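Local coordinates for protein S-adenosylmethionine:2-demethylmenaquinone methyltransferase (Geobacillus kaustophilus, PDB 2PCN) that is of unknown function but belongs to the RraA-like family and forms a three-chain assembly of small alpha/beta subunits, at residues A[11-16]-A[154-159]; A[31-36]-A[139-144]; A[72-77]-A[94-99]. All coordinates share one frame; numbering follows the deposited sequence.

Contact 1 of 3, residues A[11-16]-A[154-159]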
ATOM      1  N   LEU A  11      -6.247  27.037   1.405  1.00 21.89           N
ATOM      2  CA  LEU A  11      -5.425  26.564   0.296  1.00 22.54           C
ATOM      3  C   LEU A  11      -4.399  27.578  -0.210  1.00 26.22           C
ATOM      4  O   LEU A  11      -3.266  27.212  -0.524  1.00 22.26           O
ATOM      5  CB  LEU A  11      -6.307  26.104  -0.871  1.00 22.49           C
ATOM      6  CG  LEU A  11      -5.568  25.482  -2.063  1.00 20.67           C
ATOM      7  CD1 LEU A  11      -4.715  24.311  -1.594  1.00 25.20           C
ATOM      8  CD2 LEU A  11      -6.575  25.025  -3.108  1.00 22.48           C
ATOM      9  N   ASP A  12      -4.785  28.849  -0.284  1.00 28.94           N
ATOM     10  CA  ASP A  12      -3.880  29.889  -0.773  1.00 34.90           C
ATOM     11  C   ASP A  12      -2.645  30.105   0.102  1.00 33.32           C
ATOM     12  O   ASP A  12      -1.645  30.655  -0.357  1.00 34.73           O
ATOM     13  CB  ASP A  12      -4.631  31.217  -0.935  1.00 43.04           C
ATOM     14  CG  ASP A  12      -5.206  31.731   0.372  1.00 49.05           C
ATOM     15  OD1 ASP A  12      -4.436  31.896   1.340  1.00 54.57           O
ATOM     16  OD2 ASP A  12      -6.428  31.977   0.428  1.00 57.74           O
ATOM     17  N   GLU A  13      -2.715  29.676   1.358  1.00 28.86           N
ATOM     18  CA  GLU A  13      -1.595  29.826   2.285  1.00 28.74           C
ATOM     19  C   GLU A  13      -0.927  28.487   2.554  1.00 27.01           C
ATOM     20  O   GLU A  13      -0.084  28.377   3.446  1.00 25.06           O
ATOM     21  CB  GLU A  13      -2.077  30.387   3.621  1.00 30.80           C
ATOM     22  CG  GLU A  13      -2.603  31.800   3.574  1.00 42.23           C
ATOM     23  CD  GLU A  13      -3.111  32.253   4.926  1.00 48.27           C
ATOM     24  OE1 GLU A  13      -4.073  31.636   5.429  1.00 49.29           O
ATOM     25  OE2 GLU A  13      -2.546  33.217   5.485  1.00 54.02           O
ATOM     26  N   LEU A  14      -1.296  27.470   1.783  1.00 17.70           N
ATOM     27  CA  LEU A  14      -0.747  26.139   1.997  1.00 19.41           C
ATOM     28  C   LEU A  14       0.066  25.544   0.863  1.00 18.61           C
ATOM     29  O   LEU A  14      -0.132  25.860  -0.311  1.00 17.38           O
ATOM     30  CB  LEU A  14      -1.876  25.154   2.320  1.00 16.95           C
ATOM     31  CG  LEU A  14      -2.659  25.277   3.625  1.00 17.95           C
ATOM     32  CD1 LEU A  14      -3.835  24.312   3.592  1.00 17.28           C
ATOM     33  CD2 LEU A  14      -1.750  24.973   4.805  1.00 21.01           C
ATOM     34  N   GLN A  15       0.990  24.675   1.252  1.00 17.66           N
ATOM     35  CA  GLN A  15       1.815  23.927   0.323  1.00 15.41           C
ATOM     36  C   GLN A  15       1.292  22.511   0.524  1.00 15.22           C
ATOM     37  O   GLN A  15       1.130  22.069   1.661  1.00 13.66           O
ATOM     38  CB  GLN A  15       3.288  23.985   0.721  1.00 17.12           C
ATOM     39  CG  GLN A  15       3.984  25.275   0.346  1.00 16.47           C
ATOM     40  CD  GLN A  15       5.453  25.229   0.680  1.00 14.08           C
ATOM     41  OE1 GLN A  15       5.860  25.544   1.799  1.00 18.41           O
ATOM     42  NE2 GLN A  15       6.261  24.811  -0.286  1.00 11.97           N
ATOM     43  N   VAL A  16       1.009  21.810  -0.566  1.00 13.18           N
ATOM     44  CA  VAL A  16       0.496  20.451  -0.475  1.00 14.34           C
ATOM     45  C   VAL A  16       1.555  19.466  -0.948  1.00 12.71           C
ATOM     46  O   VAL A  16       1.994  19.518  -2.095  1.00 10.73           O
ATOM     47  CB  VAL A  16      -0.779  20.282  -1.329  1.00 15.00           C
ATOM     48  CG1 VAL A  16      -1.297  18.859  -1.215  1.00 11.53           C
ATOM     49  CG2 VAL A  16      -1.842  21.270  -0.872  1.00 21.98           C
ATOM     50  N   LYS A 154       2.629  29.288   9.332  1.00 31.74           N
ATOM     51  CA  LYS A 154       2.268  29.658  10.695  1.00 36.25           C
ATOM     52  C   LYS A 154       1.069  28.855  11.181  1.00 35.15           C
ATOM     53  O   LYS A 154       0.395  28.196  10.391  1.00 32.18           O
ATOM     54  CB  LYS A 154       1.972  31.161  10.784  1.00 36.54           C
ATOM     55  CG  LYS A 154       1.013  31.700   9.731  1.00 42.92           C
ATOM     56  CD  LYS A 154      -0.425  31.279   9.980  1.00 47.44           C
ATOM     57  CE  LYS A 154      -1.362  31.951   8.990  1.00 52.34           C
ATOM     58  NZ  LYS A 154      -1.012  31.628   7.577  1.00 56.67           N
ATOM     59  N   ASP A 155       0.814  28.906  12.484  1.00 35.86           N
ATOM     60  CA  ASP A 155      -0.308  28.181  13.064  1.00 39.56           C
ATOM     61  C   ASP A 155      -1.609  28.748  12.502  1.00 41.33           C
ATOM     62  O   ASP A 155      -1.992  29.875  12.817  1.00 40.90           O
ATOM     63  CB  ASP A 155      -0.296  28.324  14.587  1.00 43.04           C
ATOM     64  CG  ASP A 155      -1.241  27.355  15.267  1.00 45.49           C
ATOM     65  OD1 ASP A 155      -2.410  27.266  14.840  1.00 49.15           O
ATOM     66  OD2 ASP A 155      -0.812  26.687  16.232  1.00 51.36           O
ATOM     67  N   LEU A 156      -2.282  27.962  11.668  1.00 41.76           N
ATOM     68  CA  LEU A 156      -3.532  28.389  11.045  1.00 44.27           C
ATOM     69  C   LEU A 156      -4.722  28.350  11.994  1.00 46.88           C
ATOM     70  O   LEU A 156      -5.794  28.862  11.671  1.00 46.45           O
ATOM     71  CB  LEU A 156      -3.837  27.517   9.822  1.00 40.74           C
ATOM     72  CG  LEU A 156      -2.878  27.602   8.634  1.00 37.65           C
ATOM     73  CD1 LEU A 156      -3.341  26.663   7.534  1.00 34.76           C
ATOM     74  CD2 LEU A 156      -2.824  29.032   8.119  1.00 36.37           C
ATOM     75  N   LEU A 157      -4.537  27.748  13.164  1.00 51.91           N
ATOM     76  CA  LEU A 157      -5.617  27.639  14.137  1.00 58.23           C
ATOM     77  C   LEU A 157      -5.413  28.542  15.348  1.00 63.16           C
ATOM     78  O   LEU A 157      -6.056  28.364  16.383  1.00 64.31           O
ATOM     79  CB  LEU A 157      -5.755  26.187  14.587  1.00 57.22           C
ATOM     80  CG  LEU A 157      -5.978  25.196  13.442  1.00 59.49           C
ATOM     81  CD1 LEU A 157      -5.936  23.783  13.981  1.00 61.00           C
ATOM     82  CD2 LEU A 157      -7.310  25.478  12.761  1.00 60.76           C
ATOM     83  N   ALA A 158      -4.515  29.511  15.210  1.00 69.07           N
ATOM     84  CA  ALA A 158      -4.228  30.455  16.282  1.00 75.58           C
ATOM     85  C   ALA A 158      -4.181  31.856  15.690  1.00 79.75           C
ATOM     86  O   ALA A 158      -3.902  32.832  16.388  1.00 83.57           O
ATOM     87  CB  ALA A 158      -2.896  30.114  16.935  1.00 75.70           C
ATOM     88  N   LYS A 159      -4.462  31.940  14.394  1.00 85.48           N
ATOM     89  CA  LYS A 159      -4.455  33.206  13.677  1.00 89.90           C
ATOM     90  C   LYS A 159      -5.814  33.896  13.719  1.00 92.26           C
ATOM     91  O   LYS A 159      -6.823  33.294  14.091  1.00 93.61           O
ATOM     92  CB  LYS A 159      -4.053  32.978  12.219  1.00 89.13           C
ATOM     93  CG  LYS A 159      -4.936  31.974  11.490  1.00 87.58           C
ATOM     94  CD  LYS A 159      -4.625  31.925  10.002  1.00 85.98           C
ATOM     95  CE  LYS A 159      -4.949  33.249   9.326  1.00 84.02           C
ATOM     96  NZ  LYS A 159      -4.685  33.206   7.862  1.00 82.69           N
TER
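The end of the E13 carboxylate is met by two lysine ammonium groups that reach it by different routes. K154 comes in across the glutamate chain at about a right angle and meets one oxygen, its NZ lying 3.0 Å from E13 OE2. K159 arrives from the opposite direction and straddles the carboxylate, with NZ 3.0 Å from E13 OE1 and 3.2 Å from E13 OE2. Each of these hydrogen bonds is weak, so charge attraction rather than directional bonding probably dominates, and K159 is poorly ordered. K154 gets its ammonium there by folding back, with CG tucked between the backbone N and the carbonyl carbon (chi1 49°) and further bends at chi2 and chi4.

Beside this salt-bridge network runs an apolar contact: L14 CD2 touches L156 CD1 at 3.6 Å. The other methyl of the same leucine, L156 CD2, lies 3.9 Å from E13 OE1, bringing the charged group up against a buried side chain. The pairing is a worked example of how the two ends of a chain are brought together: residues 14-16 form a short strand antiparallel to strand 148-152, and the loop that follows strand 148-152 comes alongside, meeting the side chains of E13 and L14.

Further out, each side has its own local support. L14 N donates to L11 O at 3.0 Å, closing the 3-10 turn from which E13 projects. Across the contact, D155 begins a type I turn and forms an Asx turn, L157 N donating to D155 OD1 at 2.8 Å with an N-H...O angle of 139°. L156 N is hydrogen-bonded to the hydroxyl of Y143, which ties this loop to strand 141-145, while L11 and V16 pack on K116 and V115 of the second subunit.

Contact 2 of 3, residues A[31-36]-A[139-144]; sequences SGPIAT and GAYVYA
I34 and V142 meet at the apolar centre, their side chains crossing at about a right angle with I34 CG1 3.6 Å from V142 CG1. I34 CG1 lies anti to the carbonyl carbon (chi1 -69°), which turns it toward V142 and carries CD1 to within 4.0 Å of A140 CB. W136, V60 and V151 join I34 on this side, giving the cluster partners from three other strands.

P33 and Y141 meet on the other face of the strand pair. P33 CB stands over the tyrosine ring, 4.3 Å from the centroid of Y141 and 22° off the ring normal, a CH-pi contact. S31 shares this face, its CB 3.4 Å from Y143 CD1.

Between the faces run the backbone bonds. G32 N donates to V142 O, and V142 N returns a nearly straight bond to G32 O (176° at the hydrogen). I34 N makes a short bond of 2.7 Å to A140 O, and where residues 139-140 lead into the strand G139 N reaches I34 O at 3.1 Å. S31-Y143 and P33-Y141 are the non-hydrogen-bonded pairs on either side of the hydrogen-bonded pair G32-V142, an alternation characteristic of antiparallel strands, here 30-38 and 141-145 in the mixed sheet of the RraA-like fold.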
ATOM      1  N   SER A  31      -0.028  16.961  13.931  1.00 10.72           N
ATOM      2  CA  SER A  31       0.397  18.251  13.409  1.00 12.91           C
ATOM      3  C   SER A  31       1.189  19.025  14.455  1.00 11.90           C
ATOM      4  O   SER A  31       1.199  18.666  15.632  1.00 13.52           O
ATOM      5  CB  SER A  31      -0.826  19.071  12.990  1.00 10.28           C
ATOM      6  OG  SER A  31      -1.633  19.378  14.117  1.00 15.42           O
ATOM      7  N   GLY A  32       1.847  20.093  14.017  1.00 12.05           N
ATOM      8  CA  GLY A  32       2.632  20.897  14.932  1.00 13.06           C
ATOM      9  C   GLY A  32       3.756  21.633  14.229  1.00 13.26           C
ATOM     10  O   GLY A  32       3.948  21.472  13.022  1.00 12.51           O
ATOM     11  N   PRO A  33       4.525  22.450  14.965  1.00 11.27           N
ATOM     12  CA  PRO A  33       5.641  23.217  14.407  1.00 10.48           C
ATOM     13  C   PRO A  33       6.726  22.296  13.868  1.00 10.38           C
ATOM     14  O   PRO A  33       7.064  21.289  14.484  1.00 12.55           O
ATOM     15  CB  PRO A  33       6.112  24.049  15.597  1.00 11.38           C
ATOM     16  CG  PRO A  33       5.859  23.134  16.746  1.00 14.83           C
ATOM     17  CD  PRO A  33       4.479  22.583  16.432  1.00 11.91           C
ATOM     18  N   ILE A  34       7.266  22.662  12.714  1.00 10.64           N
ATOM     19  CA  ILE A  34       8.301  21.892  12.044  1.00 10.26           C
ATOM     20  C   ILE A  34       9.723  22.142  12.551  1.00 12.66           C
ATOM     21  O   ILE A  34      10.114  23.275  12.813  1.00  9.45           O
ATOM     22  CB  ILE A  34       8.295  22.194  10.522  1.00 11.70           C
ATOM     23  CG1 ILE A  34       7.039  21.616   9.873  1.00 15.33           C
ATOM     24  CG2 ILE A  34       9.554  21.656   9.872  1.00 16.19           C
ATOM     25  CD1 ILE A  34       6.921  21.952   8.393  1.00 20.06           C
ATOM     26  N   ALA A  35      10.471  21.054  12.687  1.00  9.24           N
ATOM     27  CA  ALA A  35      11.878  21.073  13.070  1.00 11.97           C
ATOM     28  C   ALA A  35      12.457  20.277  11.904  1.00 10.59           C
ATOM     29  O   ALA A  35      11.877  19.259  11.515  1.00  9.67           O
ATOM     30  CB  ALA A  35      12.095  20.331  14.378  1.00 14.07           C
ATOM     31  N   THR A  36      13.576  20.724  11.339  1.00  8.55           N
ATOM     32  CA  THR A  36      14.150  20.035  10.185  1.00 10.74           C
ATOM     33  C   THR A  36      15.502  19.365  10.371  1.00 10.42           C
ATOM     34  O   THR A  36      16.329  19.788  11.184  1.00  8.94           O
ATOM     35  CB  THR A  36      14.301  20.991   8.979  1.00 12.38           C
ATOM     36  OG1 THR A  36      15.258  22.010   9.299  1.00 14.09           O
ATOM     37  CG2 THR A  36      12.970  21.644   8.632  1.00 11.27           C
ATOM     38  N   GLY A 139      10.092  26.223  11.913  1.00 17.20           N
ATOM     39  CA  GLY A 139       9.116  27.155  12.451  1.00 21.83           C
ATOM     40  C   GLY A 139       7.784  27.108  11.726  1.00 23.53           C
ATOM     41  O   GLY A 139       6.779  27.602  12.240  1.00 24.33           O
ATOM     42  N   ALA A 140       7.774  26.535  10.527  1.00 16.14           N
ATOM     43  CA  ALA A 140       6.538  26.414   9.761  1.00 15.48           C
ATOM     44  C   ALA A 140       5.683  25.365  10.461  1.00 16.43           C
ATOM     45  O   ALA A 140       6.161  24.679  11.362  1.00 14.60           O
ATOM     46  CB  ALA A 140       6.841  25.981   8.327  1.00 17.99           C
ATOM     47  N   TYR A 141       4.422  25.245  10.056  1.00 15.47           N
ATOM     48  CA  TYR A 141       3.512  24.278  10.665  1.00 15.04           C
ATOM     49  C   TYR A 141       3.069  23.212   9.674  1.00 14.17           C
ATOM     50  O   TYR A 141       2.703  23.520   8.542  1.00 14.37           O
ATOM     51  CB  TYR A 141       2.281  24.996  11.226  1.00 21.20           C
ATOM     52  CG  TYR A 141       2.441  25.477  12.651  1.00 31.87           C
ATOM     53  CD1 TYR A 141       2.086  24.661  13.724  1.00 37.11           C
ATOM     54  CD2 TYR A 141       2.969  26.738  12.928  1.00 39.49           C
ATOM     55  CE1 TYR A 141       2.250  25.088  15.041  1.00 41.54           C
ATOM     56  CE2 TYR A 141       3.139  27.175  14.242  1.00 44.47           C
ATOM     57  CZ  TYR A 141       2.776  26.345  15.293  1.00 45.91           C
ATOM     58  OH  TYR A 141       2.939  26.772  16.592  1.00 49.62           O
ATOM     59  N   VAL A 142       3.096  21.955  10.106  1.00  8.96           N
ATOM     60  CA  VAL A 142       2.685  20.862   9.237  1.00  8.95           C
ATOM     61  C   VAL A 142       1.484  20.117   9.815  1.00 10.48           C
ATOM     62  O   VAL A 142       1.392  19.893  11.021  1.00 13.40           O
ATOM     63  CB  VAL A 142       3.853  19.871   8.998  1.00 11.68           C
ATOM     64  CG1 VAL A 142       4.303  19.256  10.316  1.00  5.81           C
ATOM     65  CG2 VAL A 142       3.431  18.794   8.010  1.00 10.42           C
ATOM     66  N   TYR A 143       0.559  19.752   8.940  1.00 10.08           N
ATOM     67  CA  TYR A 143      -0.644  19.030   9.335  1.00 10.38           C
ATOM     68  C   TYR A 143      -0.685  17.761   8.499  1.00  9.67           C
ATOM     69  O   TYR A 143      -0.567  17.812   7.275  1.00  8.82           O
ATOM     70  CB  TYR A 143      -1.883  19.878   9.050  1.00 12.58           C
ATOM     71  CG  TYR A 143      -1.872  21.218   9.750  1.00 11.25           C
ATOM     72  CD1 TYR A 143      -2.346  21.352  11.053  1.00 13.00           C
ATOM     73  CD2 TYR A 143      -1.354  22.347   9.119  1.00 14.50           C
ATOM     74  CE1 TYR A 143      -2.305  22.582  11.713  1.00 19.07           C
ATOM     75  CE2 TYR A 143      -1.307  23.579   9.767  1.00 17.45           C
ATOM     76  CZ  TYR A 143      -1.783  23.690  11.063  1.00 22.98           C
ATOM     77  OH  TYR A 143      -1.741  24.911  11.700  1.00 23.90           O
ATOM     78  N   ALA A 144      -0.839  16.622   9.159  1.00  8.95           N
ATOM     79  CA  ALA A 144      -0.881  15.361   8.443  1.00 10.84           C
ATOM     80  C   ALA A 144      -2.023  14.464   8.888  1.00 11.41           C
ATOM     81  O   ALA A 144      -2.440  14.486  10.047  1.00 10.30           O
ATOM     82  CB  ALA A 144       0.446  14.627   8.610  1.00 11.41           C
TER

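Contact 3 of 3, residues A[72-77]-A[94-99]; sequences LGDRLA and IRDSAE
Two hydrogen bonds join D74 and L72 to the chain around D96. One is between backbones, R95 N to L72 O at 3.0 Å. The other enlists a side chain: D96 OD2 accepts a nearly straight bond from D74 N at 2.9 Å, the amide approaching on the anti side of the carboxylate and 21° out of its plane. D96 CG is anti to its own carbonyl carbon (chi1 -61°), which directs the carboxylate at D74.

Like charges also come close. D74 OD1 is 2.9 Å from D96 OD2, the carboxylate planes 72° apart; both atoms are acceptors, and their repulsion is probably eased by K2 of the third subunit, which lies outside the two segments and bridges to D96 and E99. The guanidinium of R95 bonds elsewhere, to P114 O and to D8 of the third subunit, with an acetate ion about 4 Å away between nearest atoms.

Carbon contacts are looser, the apolar pair being L72 CB and I94 CG2 at 4.2 Å. The whole illustrates capping by exchange: D96, at the N-cap position of helix 97-100, makes no side-chain capping bond there and gives its carboxylate instead to D74 N in the first turn of helix 74-82.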
ATOM      1  N   LEU A  72      14.913   5.758  11.156  1.00 11.86           N
ATOM      2  CA  LEU A  72      14.254   5.768  12.454  1.00 10.62           C
ATOM      3  C   LEU A  72      13.761   4.374  12.807  1.00 12.83           C
ATOM      4  O   LEU A  72      13.235   3.653  11.948  1.00  7.90           O
ATOM      5  CB  LEU A  72      13.088   6.762  12.442  1.00  9.78           C
ATOM      6  CG  LEU A  72      12.263   6.892  13.726  1.00 10.35           C
ATOM      7  CD1 LEU A  72      12.141   8.354  14.122  1.00 14.63           C
ATOM      8  CD2 LEU A  72      10.897   6.280  13.510  1.00 11.41           C
ATOM      9  N   GLY A  73      13.958   4.005  14.072  1.00 11.05           N
ATOM     10  CA  GLY A  73      13.539   2.709  14.572  1.00 10.96           C
ATOM     11  C   GLY A  73      12.754   2.877  15.860  1.00 11.31           C
ATOM     12  O   GLY A  73      12.409   3.998  16.229  1.00  8.60           O
ATOM     13  N   ASP A  74      12.489   1.784  16.569  1.00 14.24           N
ATOM     14  CA  ASP A  74      11.701   1.885  17.792  1.00 16.14           C
ATOM     15  C   ASP A  74      12.374   2.665  18.920  1.00 11.24           C
ATOM     16  O   ASP A  74      11.690   3.319  19.705  1.00 11.13           O
ATOM     17  CB  ASP A  74      11.275   0.492  18.274  1.00 23.95           C
ATOM     18  CG  ASP A  74      12.420  -0.311  18.842  1.00 25.60           C
ATOM     19  OD1 ASP A  74      13.501  -0.336  18.221  1.00 36.61           O
ATOM     20  OD2 ASP A  74      12.230  -0.932  19.910  1.00 38.77           O
ATOM     21  N   ARG A  75      13.701   2.614  19.005  1.00 12.89           N
ATOM     22  CA  ARG A  75      14.397   3.354  20.058  1.00 18.09           C
ATOM     23  C   ARG A  75      14.149   4.847  19.903  1.00 10.48           C
ATOM     24  O   ARG A  75      13.796   5.533  20.865  1.00 13.47           O
ATOM     25  CB  ARG A  75      15.901   3.092  20.007  1.00 22.49           C
ATOM     26  CG  ARG A  75      16.316   1.679  20.377  1.00 36.77           C
ATOM     27  CD  ARG A  75      17.823   1.556  20.291  1.00 48.21           C
ATOM     28  NE  ARG A  75      18.308   1.934  18.967  1.00 57.67           N
ATOM     29  CZ  ARG A  75      19.466   2.547  18.744  1.00 64.66           C
ATOM     30  NH1 ARG A  75      20.264   2.858  19.758  1.00 67.85           N
ATOM     31  NH2 ARG A  75      19.826   2.852  17.505  1.00 67.93           N
ATOM     32  N   LEU A  76      14.346   5.354  18.690  1.00 12.33           N
ATOM     33  CA  LEU A  76      14.136   6.773  18.428  1.00 11.44           C
ATOM     34  C   LEU A  76      12.666   7.157  18.516  1.00 13.09           C
ATOM     35  O   LEU A  76      12.335   8.254  18.968  1.00 10.05           O
ATOM     36  CB  LEU A  76      14.713   7.152  17.057  1.00 11.04           C
ATOM     37  CG  LEU A  76      16.199   7.543  17.076  1.00 14.82           C
ATOM     38  CD1 LEU A  76      17.018   6.473  17.768  1.00 20.16           C
ATOM     39  CD2 LEU A  76      16.690   7.764  15.652  1.00 16.78           C
ATOM     40  N   ALA A  77      11.781   6.266  18.082  1.00 12.57           N
ATOM     41  CA  ALA A  77      10.350   6.552  18.155  1.00  9.84           C
ATOM     42  C   ALA A  77       9.967   6.642  19.633  1.00 10.48           C
ATOM     43  O   ALA A  77       9.128   7.449  20.027  1.00  9.13           O
ATOM     44  CB  ALA A  77       9.549   5.450  17.468  1.00 11.28           C
ATOM     45  N   ILE A  94      12.070   3.604   7.378  1.00 11.79           N
ATOM     46  CA  ILE A  94      12.138   3.352   8.809  1.00 12.45           C
ATOM     47  C   ILE A  94      12.189   1.839   8.984  1.00 11.32           C
ATOM     48  O   ILE A  94      12.085   1.090   8.008  1.00  8.07           O
ATOM     49  CB  ILE A  94      10.882   3.870   9.555  1.00 13.63           C
ATOM     50  CG1 ILE A  94       9.649   3.062   9.133  1.00 15.15           C
ATOM     51  CG2 ILE A  94      10.671   5.347   9.259  1.00  8.83           C
ATOM     52  CD1 ILE A  94       8.444   3.279  10.024  1.00 18.75           C
ATOM     53  N   ARG A  95      12.368   1.394  10.222  1.00  8.74           N
ATOM     54  CA  ARG A  95      12.358  -0.027  10.528  1.00  9.18           C
ATOM     55  C   ARG A  95      11.633  -0.174  11.865  1.00  8.03           C
ATOM     56  O   ARG A  95      11.247   0.831  12.467  1.00 10.22           O
ATOM     57  CB  ARG A  95      13.775  -0.609  10.573  1.00  9.57           C
ATOM     58  CG  ARG A  95      14.684  -0.104  11.675  1.00 14.52           C
ATOM     59  CD  ARG A  95      16.038  -0.796  11.540  1.00 16.65           C
ATOM     60  NE  ARG A  95      16.857  -0.694  12.743  1.00 14.65           N
ATOM     61  CZ  ARG A  95      17.982  -1.376  12.936  1.00 19.67           C
ATOM     62  NH1 ARG A  95      18.428  -2.209  12.002  1.00 15.71           N
ATOM     63  NH2 ARG A  95      18.649  -1.243  14.074  1.00 17.59           N
ATOM     64  N   ASP A  96      11.448  -1.408  12.322  1.00  9.56           N
ATOM     65  CA  ASP A  96      10.712  -1.683  13.557  1.00 11.03           C
ATOM     66  C   ASP A  96       9.295  -1.138  13.376  1.00 12.67           C
ATOM     67  O   ASP A  96       8.680  -0.648  14.327  1.00  9.56           O
ATOM     68  CB  ASP A  96      11.363  -1.009  14.771  1.00 14.75           C
ATOM     69  CG  ASP A  96      12.783  -1.482  15.017  1.00 17.15           C
ATOM     70  OD1 ASP A  96      13.047  -2.697  14.890  1.00 14.08           O
ATOM     71  OD2 ASP A  96      13.635  -0.635  15.351  1.00 16.84           O
ATOM     72  N   SER A  97       8.778  -1.237  12.150  1.00  9.93           N
ATOM     73  CA  SER A  97       7.441  -0.743  11.839  1.00 12.48           C
ATOM     74  C   SER A  97       6.372  -1.435  12.668  1.00 13.10           C
ATOM     75  O   SER A  97       5.360  -0.830  13.010  1.00 12.98           O
ATOM     76  CB  SER A  97       7.135  -0.912  10.341  1.00 15.26           C
ATOM     77  OG  SER A  97       7.138  -2.275   9.949  1.00 16.50           O
ATOM     78  N   ALA A  98       6.590  -2.701  12.998  1.00 11.30           N
ATOM     79  CA  ALA A  98       5.619  -3.428  13.804  1.00 13.00           C
ATOM     80  C   ALA A  98       5.483  -2.753  15.169  1.00 15.26           C
ATOM     81  O   ALA A  98       4.376  -2.486  15.635  1.00 16.25           O
ATOM     82  CB  ALA A  98       6.061  -4.873  13.977  1.00 15.21           C
ATOM     83  N   GLU A  99       6.621  -2.470  15.793  1.00 13.58           N
ATOM     84  CA  GLU A  99       6.658  -1.837  17.108  1.00 13.11           C
ATOM     85  C   GLU A  99       6.152  -0.392  17.088  1.00 14.65           C
ATOM     86  O   GLU A  99       5.451   0.050  18.005  1.00 12.76           O
ATOM     87  CB  GLU A  99       8.086  -1.870  17.663  1.00 13.06           C
ATOM     88  CG  GLU A  99       8.637  -3.270  17.943  1.00 15.70           C
ATOM     89  CD  GLU A  99       9.026  -4.035  16.682  1.00 22.19           C
ATOM     90  OE1 GLU A  99       8.939  -3.465  15.576  1.00 23.19           O
ATOM     91  OE2 GLU A  99       9.429  -5.211  16.800  1.00 22.22           O
TER

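In the fold
The three contacts are nested along the chain: contact 3 lies within the loop closed by contact 2, and contact 2 within that closed by contact 1. Contacts 1 and 2 are neighbours, their centres about 11 Å apart, and both reach the mixed sheet, in which strand 148-152 pairs with both 14-16 and 141-145. Contact 3 lies on the opposite side of the chain's centre, about 21 Å from contact 2 and about 30 Å from contact 1 between centres, at the C-terminal ends of strands 70-72 and 93-94 of a separate parallel sheet. Contact 2 is nearest the chain's centre, and no other subunit touches its segments, whereas contact 1 meets the second subunit and contact 3 the third.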